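Local coordinates for protein trichothecene 3-O-acetyltransferase (Gibberella zeae, PDB 2RKV) that probably transfers an acetyl group from acetyl coenzyme A to the 3-hydroxyl of trichothecene mycotoxins such as T-2 toxin and deoxynivalenol, at residues G11-G15 with K360-L365; V208-I212 with N311-N316. One frame throughout, in Å; residues are numbered along the deposited sequence.

Contact 1 of 2, residues G11-G15 with K360-L365. With ZBA (12,13-Epoxytrichothec-9-ene-3,4,8,15-tetrol-4,15-diacetate-8-isovalerate), chain D.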
loop_
_atom_site.group_PDB
_atom_site.type_symbol
_atom_site.label_atom_id
_atom_site.label_comp_id
_atom_site.label_asym_id
_atom_site.label_seq_id
_atom_site.Cartn_x
_atom_site.Cartn_y
_atom_site.Cartn_z
ATOM N N GLY A 11 4.371 -2.841 -13.587
ATOM C CA GLY A 11 3.452 -1.703 -13.500
ATOM C C GLY A 11 2.494 -1.601 -14.680
ATOM O O GLY A 11 1.628 -0.714 -14.718
ATOM N N GLN A 12 2.656 -2.488 -15.661
ATOM C CA GLN A 12 1.724 -2.536 -16.775
ATOM C C GLN A 12 0.503 -3.403 -16.406
ATOM O O GLN A 12 -0.394 -3.558 -17.222
ATOM C CB GLN A 12 2.399 -3.040 -18.065
ATOM C CG GLN A 12 3.748 -2.370 -18.426
ATOM C CD GLN A 12 3.614 -0.987 -19.082
ATOM O OE1 GLN A 12 2.520 -0.546 -19.440
ATOM N NE2 GLN A 12 4.748 -0.307 -19.249
ATOM N N LEU A 13 0.484 -3.967 -15.190
ATOM C CA LEU A 13 -0.697 -4.689 -14.666
ATOM C C LEU A 13 -1.923 -3.776 -14.724
ATOM O O LEU A 13 -1.880 -2.648 -14.207
ATOM C CB LEU A 13 -0.475 -5.166 -13.222
ATOM C CG LEU A 13 0.408 -6.397 -12.988
ATOM C CD1 LEU A 13 0.895 -6.474 -11.541
ATOM C CD2 LEU A 13 -0.335 -7.665 -13.377
ATOM N N PRO A 14 -3.013 -4.242 -15.374
ATOM C CA PRO A 14 -4.229 -3.428 -15.553
ATOM C C PRO A 14 -4.799 -2.847 -14.256
ATOM O O PRO A 14 -5.278 -1.707 -14.249
ATOM C CB PRO A 14 -5.226 -4.428 -16.151
ATOM C CG PRO A 14 -4.375 -5.393 -16.880
ATOM C CD PRO A 14 -3.152 -5.566 -16.015
ATOM N N GLY A 15 -4.756 -3.630 -13.179
ATOM C CA GLY A 15 -5.267 -3.195 -11.878
ATOM C C GLY A 15 -4.502 -2.009 -11.318
ATOM O O GLY A 15 -5.101 -1.061 -10.805
ATOM N N LYS A 360 -2.642 -7.828 -21.710
ATOM C CA LYS A 360 -2.351 -8.064 -20.294
ATOM C C LYS A 360 -3.608 -8.130 -19.423
ATOM O O LYS A 360 -3.513 -8.229 -18.203
ATOM C CB LYS A 360 -1.383 -6.998 -19.767
ATOM C CG LYS A 360 -0.015 -7.053 -20.439
ATOM C CD LYS A 360 0.848 -5.834 -20.075
ATOM C CE LYS A 360 2.264 -5.965 -20.612
ATOM N NZ LYS A 360 2.314 -6.177 -22.091
ATOM N N SER A 361 -4.779 -8.117 -20.063
ATOM C CA SER A 361 -6.056 -7.985 -19.349
ATOM C C SER A 361 -6.403 -9.169 -18.422
ATOM O O SER A 361 -7.238 -9.019 -17.520
ATOM C CB SER A 361 -7.201 -7.748 -20.334
ATOM O OG SER A 361 -7.384 -8.884 -21.162
ATOM N N ASN A 362 -5.774 -10.320 -18.640
ATOM C CA ASN A 362 -6.036 -11.513 -17.813
ATOM C C ASN A 362 -5.146 -11.632 -16.579
ATOM O O ASN A 362 -5.347 -12.525 -15.752
ATOM C CB ASN A 362 -5.894 -12.803 -18.629
ATOM C CG ASN A 362 -6.925 -12.925 -19.736
ATOM O OD1 ASN A 362 -8.065 -12.470 -19.607
ATOM N ND2 ASN A 362 -6.520 -13.553 -20.834
ATOM N N VAL A 363 -4.158 -10.750 -16.463
ATOM C CA VAL A 363 -3.197 -10.825 -15.368
ATOM C C VAL A 363 -3.665 -9.990 -14.172
ATOM O O VAL A 363 -4.029 -8.805 -14.308
ATOM C CB VAL A 363 -1.773 -10.410 -15.824
ATOM C CG1 VAL A 363 -0.756 -10.693 -14.730
ATOM C CG2 VAL A 363 -1.383 -11.144 -17.117
ATOM N N SER A 364 -3.661 -10.614 -12.996
ATOM C CA SER A 364 -4.080 -9.942 -11.776
ATOM C C SER A 364 -3.367 -10.565 -10.594
ATOM O O SER A 364 -3.288 -11.789 -10.488
ATOM C CB SER A 364 -5.592 -10.057 -11.578
ATOM O OG SER A 364 -5.971 -9.516 -10.323
ATOM N N LEU A 365 -2.852 -9.713 -9.715
ATOM C CA LEU A 365 -2.215 -10.170 -8.476
ATOM C C LEU A 365 -3.190 -10.904 -7.549
ATOM O O LEU A 365 -2.766 -11.596 -6.615
ATOM C CB LEU A 365 -1.577 -8.990 -7.742
ATOM C CG LEU A 365 -0.383 -8.349 -8.460
ATOM C CD1 LEU A 365 -0.118 -6.948 -7.919
ATOM C CD2 LEU A 365 0.869 -9.226 -8.363
HETATM O O18 ZBA D . -8.152 -4.904 -4.800
HETATM C C44 ZBA D . -7.859 -4.108 -5.596
HETATM C C45 ZBA D . -8.514 -3.901 -6.913
HETATM C C46 ZBA D . -9.368 -2.719 -6.911
HETATM C C48 ZBA D . -10.394 -2.838 -5.907
HETATM C C47 ZBA D . -10.174 -2.448 -8.144
HETATM O O17 ZBA D . -6.873 -3.234 -5.369
HETATM C C31 ZBA D . -6.261 -3.116 -4.076
HETATM C C30 ZBA D . -5.163 -4.107 -3.883
HETATM C C32 ZBA D . -5.849 -1.697 -3.962
HETATM C C39 ZBA D . -6.995 -0.712 -4.010
HETATM C C33 ZBA D . -4.602 -1.353 -3.869
HETATM C C34 ZBA D . -3.467 -2.303 -3.834
HETATM O O10 ZBA D . -3.154 -2.441 -2.434
HETATM C C29 ZBA D . -3.787 -3.697 -4.409
HETATM C C38 ZBA D . -3.834 -3.586 -5.928
HETATM O O12 ZBA D . -4.687 -4.580 -6.472
HETATM C C40 ZBA D . -4.398 -5.194 -7.608
HETATM C C41 ZBA D . -5.487 -6.180 -7.960
HETATM O O13 ZBA D . -3.469 -5.053 -8.246
HETATM C C28 ZBA D . -2.649 -4.713 -3.973
HETATM C C37 ZBA D . -2.771 -6.106 -4.621
HETATM C C35 ZBA D . -2.658 -4.753 -2.450
HETATM C C25 ZBA D . -2.185 -3.391 -2.099
HETATM C C36 ZBA D . -3.225 -5.736 -1.570
HETATM O O11 ZBA D . -1.858 -5.808 -1.898
HETATM C C27 ZBA D . -1.243 -4.061 -4.195
HETATM C C26 ZBA D . -0.947 -3.276 -2.931
HETATM O O16 ZBA D . -0.587 -1.946 -3.181
HETATM O O14 ZBA D . -0.318 -5.151 -4.258
HETATM C C42 ZBA D . 0.846 -5.159 -4.896
HETATM O O15 ZBA D . 1.565 -6.105 -4.903
HETATM C C43 ZBA D . 1.123 -3.884 -5.504
HETATM O O HOH W 1 -4.410 -6.483 -12.680
#
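Beside the trichothecene pocket, two loops from distant parts of the chain meet around Leu13, whose two methyls pack on Val363 and Leu365. The 11-15 loop leads into strand 20-28 of one mixed sheet; the 360-365 loop follows helix 340-356 and runs toward strand 375-379 of the other. Leu13 divides its branches between two partners, lying across each side chain at about a right angle. CD2 of Leu13 presses on Val363 CG1 at 3.3 Å, tighter than usual van der Waals contact, while its CD1 reaches Leu365 CD1 at 3.8 Å. Val363 meets it with the branch anti to its own backbone N (chi1 -172°), and Leu350, Tyr353 and Leu354 of helix 340-356 pack against the same valine. Leu365 in turn faces the toxin, its CD1 lying 3.6 Å from O15 of the bound ZBA.

Pro14 packs its CG and CD on the type I turn Lys360-Val363, with CG 3.2 Å from Lys360 O, the carbonyl that also accepts the turn's bond from Val363 N. Beside it the aliphatic part of Lys360 runs out almost straight, placing CD 3.8 Å from Gln12 CB. Both polar ends turn elsewhere: Lys360 NZ to the carbonyls of Leu354 and Asn357, and Gln12 OE1 to Ser73 N.

Polar linkage across the loops passes through one water, which accepts from Gly15 N at 2.9 Å and donates to Val363 O at 2.9 Å, bridging two backbone groups beside the apolar cluster. This apolar loop-to-loop seam borders the acceptor-substrate pocket of a BAHD-superfamily acetyltransferase and contributes Leu365 to its lining.

Contact 2 of 2, residues V208-I212 with N311-N316; sequences VDHQI and NMTYHN. With ZBA (12,13-Epoxytrichothec-9-ene-3,4,8,15-tetrol-4,15-diacetate-8-isovalerate), chain D.
Gln211 and Tyr314 join the 208-212 loop to strand 310-318, an outermost strand of the seven-stranded mixed sheet. Gln211 NE2 donates to Asn311 OD1 at 2.8 Å, in the planes of both amides, which are turned only 20° from each other. Gln211 NE2 also donates to Tyr314 OH at 3.0 Å, with an N-H...O angle of 155°. The glutamine amide stands almost perpendicular to the phenol ring, and NE2 lies near the ring plane, at its edge. An extended chain beyond CG (chi2 -180°) carries the amide to both acceptors.

Asn311 OD1 also takes Met312 N at 2.8 Å, from a donor tilted out of the carbonyl plane, so two N-H groups hold this oxygen. Asn311 ND2 donates to Thr347 OG1 and to a water that may donate in turn to Gln211 OE1, though it has other acceptors in reach. Tyr314 OH has Leu365 O as a second partner.

Farther along the strand, His210 lies against Tyr314. Its CB sits over the centre of one phenol face in a CH-pi contact, 3.8 Å from the Tyr314 ring centroid, while the imidazole slants past the phenol and brings CD2 to 3.5 Å from Tyr314 CB. His210 ND1 is bonded to Asp368 OD2, and Asn316 ND2, near the imidazole's outer end, has Glu288 OE2 as its partner.

Met312 starts out on the same face of the strand as Tyr314 but bends at chi2 and chi3, its end leading away from the loop; in the conformer given, Met312 SD lies 3.4 Å from ZBA O15. Side-chain amides and a phenol thus hold the type II turn Val208-Gln211 against the sheet's outermost strand, whose start contributes to the lining of the trichothecene pocket.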
loop_
_atom_site.group_PDB
_atom_site.type_symbol
_atom_site.label_atom_id
_atom_site.label_comp_id
_atom_site.label_asym_id
_atom_site.label_seq_id
_atom_site.Cartn_x
_atom_site.Cartn_y
_atom_site.Cartn_z
ATOM N N VAL A 208 3.613 -17.974 -12.275
ATOM C CA VAL A 208 2.411 -17.142 -12.380
ATOM C C VAL A 208 1.145 -17.823 -11.837
ATOM O O VAL A 208 0.013 -17.408 -12.133
ATOM C CB VAL A 208 2.219 -16.645 -13.820
ATOM C CG2 VAL A 208 3.305 -15.723 -14.289
ATOM N N ASP A 209 1.335 -18.861 -11.020
ATOM C CA ASP A 209 0.216 -19.479 -10.319
ATOM C C ASP A 209 -0.540 -18.374 -9.574
ATOM O O ASP A 209 0.085 -17.478 -8.992
ATOM C CB ASP A 209 0.723 -20.506 -9.294
ATOM C CG ASP A 209 1.076 -21.863 -9.915
ATOM O OD1 ASP A 209 0.877 -22.083 -11.131
ATOM O OD2 ASP A 209 1.557 -22.728 -9.148
ATOM N N HIS A 210 -1.875 -18.431 -9.599
ATOM C CA HIS A 210 -2.742 -17.479 -8.880
ATOM C C HIS A 210 -2.724 -16.063 -9.460
ATOM O O HIS A 210 -3.258 -15.137 -8.841
ATOM C CB HIS A 210 -2.401 -17.406 -7.384
ATOM C CG HIS A 210 -2.148 -18.738 -6.755
ATOM N ND1 HIS A 210 -3.140 -19.680 -6.593
ATOM C CD2 HIS A 210 -1.018 -19.287 -6.250
ATOM C CE1 HIS A 210 -2.631 -20.753 -6.015
ATOM N NE2 HIS A 210 -1.348 -20.542 -5.795
ATOM N N GLN A 211 -2.131 -15.896 -10.644
ATOM C CA GLN A 211 -1.982 -14.546 -11.215
ATOM C C GLN A 211 -2.587 -14.354 -12.603
ATOM O O GLN A 211 -2.547 -13.253 -13.158
ATOM C CB GLN A 211 -0.518 -14.111 -11.191
ATOM C CG GLN A 211 0.033 -14.054 -9.768
ATOM C CD GLN A 211 1.478 -13.624 -9.702
ATOM O OE1 GLN A 211 2.286 -13.980 -10.560
ATOM N NE2 GLN A 211 1.818 -12.861 -8.661
ATOM N N ILE A 212 -3.147 -15.422 -13.164
ATOM C CA ILE A 212 -3.818 -15.331 -14.449
ATOM C C ILE A 212 -5.269 -15.769 -14.270
ATOM O O ILE A 212 -5.540 -16.884 -13.813
ATOM C CB ILE A 212 -3.106 -16.166 -15.538
ATOM C CG1 ILE A 212 -1.640 -15.732 -15.669
ATOM C CG2 ILE A 212 -3.827 -16.003 -16.890
ATOM C CD1 ILE A 212 -0.792 -16.670 -16.501
ATOM N N ASN A 311 5.641 -8.129 -5.664
ATOM C CA ASN A 311 4.885 -9.306 -6.030
ATOM C C ASN A 311 3.996 -9.662 -4.845
ATOM O O ASN A 311 3.892 -8.884 -3.883
ATOM C CB ASN A 311 5.842 -10.444 -6.387
ATOM C CG ASN A 311 5.234 -11.446 -7.362
ATOM O OD1 ASN A 311 4.006 -11.524 -7.515
ATOM N ND2 ASN A 311 6.093 -12.204 -8.038
ATOM N N MET A 312 3.331 -10.809 -4.926
ATOM C CA MET A 312 2.584 -11.376 -3.810
ATOM C C MET A 312 3.148 -12.756 -3.498
ATOM O O MET A 312 3.747 -13.392 -4.373
ATOM C CB MET A 312 1.103 -11.548 -4.171
ATOM C CG MET A 312 0.426 -10.333 -4.795
ATOM S SD MET A 312 0.230 -8.962 -3.649
ATOM C CE MET A 312 -0.990 -9.625 -2.530
ATOM N N THR A 313 2.941 -13.214 -2.270
ATOM C CA THR A 313 3.077 -14.637 -1.966
ATOM C C THR A 313 1.655 -15.147 -1.708
ATOM O O THR A 313 0.791 -14.409 -1.217
ATOM C CB THR A 313 4.029 -14.941 -0.780
ATOM O OG1 THR A 313 3.557 -14.297 0.408
ATOM C CG2 THR A 313 5.462 -14.490 -1.090
ATOM N N TYR A 314 1.412 -16.407 -2.065
ATOM C CA TYR A 314 0.078 -17.000 -1.973
ATOM C C TYR A 314 0.131 -18.217 -1.076
ATOM O O TYR A 314 1.070 -19.013 -1.154
ATOM C CB TYR A 314 -0.451 -17.393 -3.361
ATOM C CG TYR A 314 -0.484 -16.208 -4.305
ATOM C CD1 TYR A 314 0.574 -15.965 -5.179
ATOM C CD2 TYR A 314 -1.551 -15.306 -4.283
ATOM C CE1 TYR A 314 0.572 -14.848 -6.020
ATOM C CE2 TYR A 314 -1.567 -14.195 -5.125
ATOM C CZ TYR A 314 -0.504 -13.970 -5.979
ATOM O OH TYR A 314 -0.521 -12.870 -6.813
ATOM N N HIS A 315 -0.890 -18.349 -0.239
ATOM C CA HIS A 315 -0.933 -19.386 0.791
ATOM C C HIS A 315 -2.340 -19.950 0.829
ATOM O O HIS A 315 -3.288 -19.249 1.169
ATOM C CB HIS A 315 -0.517 -18.796 2.142
ATOM C CG HIS A 315 0.766 -18.025 2.080
ATOM N ND1 HIS A 315 0.826 -16.707 1.672
ATOM C CD2 HIS A 315 2.041 -18.401 2.330
ATOM C CE1 HIS A 315 2.086 -16.300 1.700
ATOM N NE2 HIS A 315 2.844 -17.309 2.086
ATOM N N ASN A 316 -2.467 -21.216 0.440
ATOM C CA ASN A 316 -3.771 -21.853 0.306
ATOM C C ASN A 316 -3.984 -22.927 1.359
ATOM O O ASN A 316 -3.113 -23.769 1.595
ATOM C CB ASN A 316 -3.942 -22.418 -1.103
ATOM C CG ASN A 316 -4.065 -21.325 -2.143
ATOM O OD1 ASN A 316 -5.149 -20.809 -2.378
ATOM N ND2 ASN A 316 -2.945 -20.952 -2.748
HETATM O O18 ZBA D . -8.152 -4.904 -4.800
HETATM C C44 ZBA D . -7.859 -4.108 -5.596
HETATM C C45 ZBA D . -8.514 -3.901 -6.913
HETATM C C46 ZBA D . -9.368 -2.719 -6.911
HETATM C C48 ZBA D . -10.394 -2.838 -5.907
HETATM C C47 ZBA D . -10.174 -2.448 -8.144
HETATM O O17 ZBA D . -6.873 -3.234 -5.369
HETATM C C31 ZBA D . -6.261 -3.116 -4.076
HETATM C C30 ZBA D . -5.163 -4.107 -3.883
HETATM C C32 ZBA D . -5.849 -1.697 -3.962
HETATM C C39 ZBA D . -6.995 -0.712 -4.010
HETATM C C33 ZBA D . -4.602 -1.353 -3.869
HETATM C C34 ZBA D . -3.467 -2.303 -3.834
HETATM O O10 ZBA D . -3.154 -2.441 -2.434
HETATM C C29 ZBA D . -3.787 -3.697 -4.409
HETATM C C38 ZBA D . -3.834 -3.586 -5.928
HETATM O O12 ZBA D . -4.687 -4.580 -6.472
HETATM C C40 ZBA D . -4.398 -5.194 -7.608
HETATM C C41 ZBA D . -5.487 -6.180 -7.960
HETATM O O13 ZBA D . -3.469 -5.053 -8.246
HETATM C C28 ZBA D . -2.649 -4.713 -3.973
HETATM C C37 ZBA D . -2.771 -6.106 -4.621
HETATM C C35 ZBA D . -2.658 -4.753 -2.450
HETATM C C25 ZBA D . -2.185 -3.391 -2.099
HETATM C C36 ZBA D . -3.225 -5.736 -1.570
HETATM O O11 ZBA D . -1.858 -5.808 -1.898
HETATM C C27 ZBA D . -1.243 -4.061 -4.195
HETATM C C26 ZBA D . -0.947 -3.276 -2.931
HETATM O O16 ZBA D . -0.587 -1.946 -3.181
HETATM O O14 ZBA D . -0.318 -5.151 -4.258
HETATM C C42 ZBA D . 0.846 -5.159 -4.896
HETATM O O15 ZBA D . 1.565 -6.105 -4.903
HETATM C C43 ZBA D . 1.123 -3.884 -5.504
HETATM O O HOH W 2 4.913 -14.199 -9.633
#

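How the contacts relate
Contact 1 and contact 2 have centres 13 Å apart and share an interface along the 360-365 loop. Its backbone is bonded to both segments of contact 2: Ser364 N probably donates to Gln211 O at 2.9 Å, and Leu365 O lies 2.6 Å from Tyr314 OH, a probable hydrogen bond. In the conformer given for Met312, packing reinforces this, with Leu365 CD2 3.8 Å from Met312 CG, and both side chains approach the same acetyl oxygen of the toxin, O15. Residues 208-212 and 311-316 both fall in the chain between the two segments of contact 1. His156 and Tyr413 hydrogen-bond to the ligand. Coenzyme A lies about 10 Å from the Leu365 side chain and about 9 Å from that of Asn311.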